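Local coordinates for mutual gliding-motility protein MglA (Myxococcus xanthus DK 1622, PDB 6H17) that binds and hydrolyses GTP as an intracellular switch that coordinates the two gliding systems of the cell and controls the direction and speed of gliding, at residues A[108-113]-A[152-157]. Residues are numbered along the deposited sequence; the frame is centred on the assembly and turned at random. Where two conformers were deposited one is given.
With SO4 (sulfate ion), chain D.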
loop_
_atom_site.group_PDB
_atom_site.type_symbol
_atom_site.label_atom_id
_atom_site.label_comp_id
_atom_site.label_asym_id
_atom_site.label_seq_id
_atom_site.Cartn_x
_atom_site.Cartn_y
_atom_site.Cartn_z
ATOM N N GLU A 108 -19.955 -8.268 -2.627
ATOM C CA GLU A 108 -20.603 -7.040 -3.079
ATOM C C GLU A 108 -19.611 -5.986 -3.548
ATOM O O GLU A 108 -19.987 -5.086 -4.312
ATOM C CB GLU A 108 -21.453 -6.472 -1.934
ATOM C CG GLU A 108 -22.619 -7.362 -1.506
ATOM C CD GLU A 108 -22.271 -8.353 -0.395
ATOM O OE1 GLU A 108 -21.076 -8.590 -0.106
ATOM O OE2 GLU A 108 -23.221 -8.905 0.202
ATOM N N ARG A 109 -18.361 -6.080 -3.116
ATOM C CA ARG A 109 -17.348 -5.082 -3.415
ATOM C C ARG A 109 -16.411 -5.504 -4.530
ATOM O O ARG A 109 -15.429 -4.807 -4.787
ATOM C CB ARG A 109 -16.554 -4.744 -2.152
ATOM C CG ARG A 109 -17.416 -4.099 -1.067
ATOM C CD ARG A 109 -17.938 -2.743 -1.491
ATOM N NE ARG A 109 -16.897 -1.719 -1.442
ATOM C CZ ARG A 109 -16.974 -0.521 -2.021
ATOM N NH1 ARG A 109 -18.029 -0.169 -2.753
ATOM N NH2 ARG A 109 -15.991 0.339 -1.883
ATOM N N MET A 110 -16.693 -6.599 -5.224
ATOM C CA MET A 110 -15.793 -7.021 -6.292
ATOM C C MET A 110 -15.716 -5.991 -7.406
ATOM O O MET A 110 -14.631 -5.736 -7.934
ATOM C CB MET A 110 -16.179 -8.396 -6.844
ATOM C CG MET A 110 -15.239 -8.871 -7.971
ATOM S SD MET A 110 -13.484 -8.929 -7.490
ATOM C CE MET A 110 -13.401 -10.496 -6.626
ATOM N N GLU A 111 -16.844 -5.401 -7.809
ATOM C CA GLU A 111 -16.776 -4.398 -8.864
ATOM C C GLU A 111 -15.910 -3.232 -8.421
ATOM O O GLU A 111 -15.134 -2.696 -9.210
ATOM C CB GLU A 111 -18.166 -3.905 -9.262
ATOM C CG GLU A 111 -18.875 -4.809 -10.259
ATOM C CD GLU A 111 -19.884 -4.056 -11.116
ATOM O OE1 GLU A 111 -19.866 -2.806 -11.107
ATOM O OE2 GLU A 111 -20.698 -4.714 -11.797
ATOM N N ALA A 112 -16.061 -2.809 -7.160
ATOM C CA ALA A 112 -15.268 -1.707 -6.644
ATOM C C ALA A 112 -13.790 -2.069 -6.617
ATOM O O ALA A 112 -12.941 -1.230 -6.932
ATOM C CB ALA A 112 -15.773 -1.292 -5.264
ATOM N N ASN A 113 -13.461 -3.321 -6.261
ATOM C CA ASN A 113 -12.077 -3.777 -6.342
ATOM C C ASN A 113 -11.542 -3.630 -7.756
ATOM O O ASN A 113 -10.447 -3.113 -7.971
ATOM C CB ASN A 113 -11.954 -5.252 -5.966
ATOM C CG ASN A 113 -12.123 -5.522 -4.488
ATOM O OD1 ASN A 113 -11.759 -4.699 -3.641
ATOM N ND2 ASN A 113 -12.616 -6.710 -4.166
ATOM N N GLU A 152 -9.306 -18.465 -4.252
ATOM C CA GLU A 152 -9.068 -18.823 -5.641
ATOM C C GLU A 152 -9.804 -17.877 -6.574
ATOM O O GLU A 152 -9.271 -17.480 -7.614
ATOM C CB GLU A 152 -9.511 -20.261 -5.887
ATOM C CG GLU A 152 -9.186 -20.767 -7.278
ATOM C CD GLU A 152 -9.657 -22.192 -7.513
ATOM O OE1 GLU A 152 -9.350 -22.747 -8.589
ATOM O OE2 GLU A 152 -10.333 -22.759 -6.627
ATOM N N GLU A 153 -11.037 -17.508 -6.226
ATOM C CA GLU A 153 -11.788 -16.579 -7.063
ATOM C C GLU A 153 -11.206 -15.166 -7.005
ATOM O O GLU A 153 -11.224 -14.444 -8.014
ATOM C CB GLU A 153 -13.260 -16.573 -6.657
ATOM C CG GLU A 153 -13.997 -17.827 -6.991
ATOM C CD GLU A 153 -15.231 -18.020 -6.098
ATOM O OE1 GLU A 153 -15.826 -19.101 -6.175
ATOM O OE2 GLU A 153 -15.580 -17.114 -5.313
ATOM N N MET A 154 -10.691 -14.749 -5.845
ATOM C CA MET A 154 -10.013 -13.455 -5.762
ATOM C C MET A 154 -8.801 -13.419 -6.682
ATOM O O MET A 154 -8.576 -12.430 -7.395
ATOM C CB MET A 154 -9.558 -13.188 -4.329
ATOM C CG MET A 154 -10.685 -12.934 -3.337
ATOM S SD MET A 154 -11.631 -11.398 -3.544
ATOM C CE MET A 154 -10.492 -10.198 -2.932
ATOM N N ARG A 155 -8.018 -14.503 -6.689
ATOM C CA ARG A 155 -6.829 -14.574 -7.524
ATOM C C ARG A 155 -7.210 -14.534 -8.995
ATOM O O ARG A 155 -6.604 -13.806 -9.789
ATOM C CB ARG A 155 -6.082 -15.869 -7.199
ATOM C CG ARG A 155 -4.837 -16.088 -8.049
ATOM C CD ARG A 155 -4.183 -17.439 -7.742
ATOM N NE ARG A 155 -4.048 -17.654 -6.300
ATOM C CZ ARG A 155 -4.632 -18.634 -5.610
ATOM N NH1 ARG A 155 -5.392 -19.543 -6.211
ATOM N NH2 ARG A 155 -4.432 -18.714 -4.304
ATOM N N LYS A 156 -8.227 -15.296 -9.379
ATOM C CA LYS A 156 -8.627 -15.294 -10.777
ATOM C C LYS A 156 -9.184 -13.945 -11.202
ATOM O O LYS A 156 -9.010 -13.544 -12.358
ATOM C CB LYS A 156 -9.634 -16.415 -11.034
ATOM C CG LYS A 156 -9.020 -17.807 -10.942
ATOM C CD LYS A 156 -10.063 -18.892 -11.107
ATOM C CE LYS A 156 -9.427 -20.271 -11.059
ATOM N NZ LYS A 156 -10.462 -21.338 -11.078
ATOM N N ALA A 157 -9.849 -13.228 -10.297
ATOM C CA ALA A 157 -10.428 -11.945 -10.660
ATOM C C ALA A 157 -9.407 -10.813 -10.667
ATOM O O ALA A 157 -9.531 -9.886 -11.467
ATOM C CB ALA A 157 -11.541 -11.589 -9.680
HETATM S S SO4 D . -17.114 3.743 -3.145
HETATM O O1 SO4 D . -16.096 3.241 -2.221
HETATM O O2 SO4 D . -16.449 4.352 -4.302
HETATM O O3 SO4 D . -17.972 2.667 -3.633
HETATM O O4 SO4 D . -17.889 4.766 -2.444
#
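Met110 and Met154 bring two helices together through their thioether ends, sliding past each other in opposite directions, with Met110 CE 3.7 Å from Met154 SD. The same methyl group also touches Ala157 CB at 3.7 Å, while Met110 SD sits 4.0 Å from that CB; with CG anti to the backbone N (chi1 -180°), the Met110 side chain reaches across to helix 151-158. Asn113 ND2 approaches Met154 CE more loosely, at 4.3 Å, its amide being held by Asp104 O at the end of strand 98-104. No hydrogen bond crosses this apolar seam, which joins neighbouring helices of the Ras-like P-loop GTPase fold, both following parallel strands of the central sheet. Met154 also packs on Ala103 and Tyr140 of those strands. At the N-cap of helix 110-125, Arg109 turns to a sulfate, probably from the crystallisation liquor: NH1 donates to sulfate O3 at 3.0 Å, nearly straight at 167°, and NH2 to O1 at 2.9 Å. Ala112 CB lies over one face of the Arg109 guanidinium, 3.5 Å above its plane, and Arg109 NH2 also donates a hydrogen bond to Gly21 O in the predicted GTP-binding loop. A leucine at Arg109 would probably leave the sulfate and Gly21 O without these donors.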